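Local atomic coordinates of Ral guanine nucleotide dissociation stimulator-like 2 (PDB entry 4JGW), a protein that probably acts as a guanine nucleotide exchange factor for small G proteins and associates in vitro with the GTP-bound forms of Rap1A and H-Ras. Residues 104-107 / 108-112. Sequence-based numbering, arbitrary orientation.
Unlike the reference sequence in segment 104-107: Tyr106 (reference His).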
loop_
_atom_site.group_PDB
_atom_site.type_symbol
_atom_site.label_atom_id
_atom_site.label_comp_id
_atom_site.label_asym_id
_atom_site.label_seq_id
_atom_site.Cartn_x
_atom_site.Cartn_y
_atom_site.Cartn_z
ATOM N N GLU A 104 -19.459 -20.190 26.360
ATOM C CA GLU A 104 -20.911 -20.219 26.544
ATOM C C GLU A 104 -21.341 -20.679 27.939
ATOM O O GLU A 104 -22.429 -20.327 28.403
ATOM C CB GLU A 104 -21.574 -21.089 25.470
ATOM C CG GLU A 104 -21.846 -20.358 24.163
ATOM C CD GLU A 104 -22.428 -21.263 23.092
ATOM O OE1 GLU A 104 -21.677 -22.091 22.534
ATOM O OE2 GLU A 104 -23.636 -21.140 22.801
ATOM N N SER A 105 -20.489 -21.462 28.600
ATOM C CA SER A 105 -20.763 -21.952 29.956
ATOM C C SER A 105 -20.374 -20.945 31.039
ATOM O O SER A 105 -20.722 -21.121 32.210
ATOM C CB SER A 105 -20.047 -23.282 30.204
ATOM O OG SER A 105 -20.665 -24.336 29.486
ATOM N N TYR A 106 -19.659 -19.896 30.638
ATOM C CA TYR A 106 -19.186 -18.852 31.552
ATOM C C TYR A 106 -20.332 -18.011 32.123
ATOM O O TYR A 106 -21.404 -17.940 31.516
ATOM C CB TYR A 106 -18.178 -17.948 30.831
ATOM C CG TYR A 106 -16.765 -18.494 30.779
ATOM C CD1 TYR A 106 -16.484 -19.712 30.159
ATOM C CD2 TYR A 106 -15.706 -17.778 31.333
ATOM C CE1 TYR A 106 -15.188 -20.208 30.106
ATOM C CE2 TYR A 106 -14.406 -18.263 31.283
ATOM C CZ TYR A 106 -14.154 -19.477 30.668
ATOM O OH TYR A 106 -12.868 -19.960 30.619
ATOM N N PRO A 107 -20.116 -17.384 33.300
ATOM C CA PRO A 107 -21.116 -16.490 33.896
ATOM C C PRO A 107 -21.468 -15.312 32.980
ATOM O O PRO A 107 -20.585 -14.787 32.298
ATOM C CB PRO A 107 -20.434 -15.991 35.180
ATOM C CG PRO A 107 -18.995 -16.340 35.035
ATOM C CD PRO A 107 -18.960 -17.570 34.196
ATOM N N PRO A 108 -22.754 -14.900 32.968
ATOM C CA PRO A 108 -23.307 -13.880 32.061
ATOM C C PRO A 108 -22.485 -12.592 31.932
ATOM O O PRO A 108 -22.452 -11.998 30.853
ATOM C CB PRO A 108 -24.691 -13.575 32.662
ATOM C CG PRO A 108 -24.725 -14.270 33.999
ATOM C CD PRO A 108 -23.793 -15.425 33.871
ATOM N N GLY A 109 -21.836 -12.171 33.017
ATOM C CA GLY A 109 -20.999 -10.970 33.021
ATOM C C GLY A 109 -19.772 -11.071 32.129
ATOM O O GLY A 109 -19.443 -10.129 31.401
ATOM N N GLU A 110 -19.094 -12.215 32.190
ATOM C CA GLU A 110 -17.911 -12.466 31.369
ATOM C C GLU A 110 -18.270 -12.770 29.917
ATOM O O GLU A 110 -17.542 -12.382 29.001
ATOM C CB GLU A 110 -17.079 -13.608 31.954
ATOM C CG GLU A 110 -16.332 -13.236 33.226
ATOM C CD GLU A 110 -15.687 -14.432 33.900
ATOM O OE1 GLU A 110 -14.828 -15.087 33.273
ATOM O OE2 GLU A 110 -16.036 -14.707 35.065
ATOM N N LEU A 111 -19.392 -13.462 29.719
ATOM C CA LEU A 111 -19.869 -13.824 28.385
ATOM C C LEU A 111 -20.214 -12.576 27.575
ATOM O O LEU A 111 -19.775 -12.435 26.434
ATOM C CB LEU A 111 -21.097 -14.740 28.479
ATOM C CG LEU A 111 -21.309 -15.894 27.485
ATOM C CD1 LEU A 111 -22.669 -16.537 27.727
ATOM C CD2 LEU A 111 -21.171 -15.488 26.021
ATOM N N GLU A 112 -20.987 -11.677 28.183
ATOM C CA GLU A 112 -21.446 -10.446 27.536
ATOM C C GLU A 112 -20.289 -9.502 27.201
ATOM O O GLU A 112 -20.305 -8.835 26.163
ATOM C CB GLU A 112 -22.471 -9.733 28.426
ATOM C CG GLU A 112 -23.308 -8.673 27.713
ATOM C CD GLU A 112 -24.165 -7.846 28.663
ATOM O OE1 GLU A 112 -24.244 -8.185 29.865
ATOM O OE2 GLU A 112 -24.763 -6.850 28.198
#
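Pro107 and Leu111 are joined through their backbones at the start of helix 108-128, where the loop from helix 89-101 swings round and enters the first turn. Leu111 N donates to Pro107 O over 3.1 Å, a fairly straight bond with an N-H...O angle of 162°. The same carbonyl takes a second, weak bond from Glu110 N at 3.0 Å, so one oxygen gathers two amides of the opening turn. Glu112 N bonds to Pro108 O, continuing the i to i+4 pattern that Leu111 and Pro107 begin.

Pro107 sits at the N-cap and Pro108 is the first helical residue. Pro108 lacks an N-H, which is tolerated at this position because the amides of a helix's first turn have no i-4 carbonyl within the helix to bond. The rings of the two consecutive prolines meet at Pro107 CB and Pro108 CD, 3.6 Å apart, a nearness largely set by the peptide link. This is a helix start in the N-terminal Ras-GEF (REM) region, at the surface and far from the centre of the chain.

Glu110 reaches back over the turn. Its CG lies anti to its own carbonyl carbon (chi1 -73°) and the chain runs on extended, bringing the carboxylate to both loop residues. OE2 rests 3.4 Å from Pro107 CG, while OE1 comes to the edge of the Tyr106 ring, in its plane, 3.4 Å from CD2. The planes of the Tyr106 ring and the Glu110 carboxylate are 86° apart.

Leu111 CD1 lies beside the loop backbone, 3.9 Å from Glu104 O, and the leucine side chain also packs on Phe147 and Thr151 of helix 138-151. Glu104 touches those same two residues, and its OE2 forms a salt bridge with Arg150 of that helix.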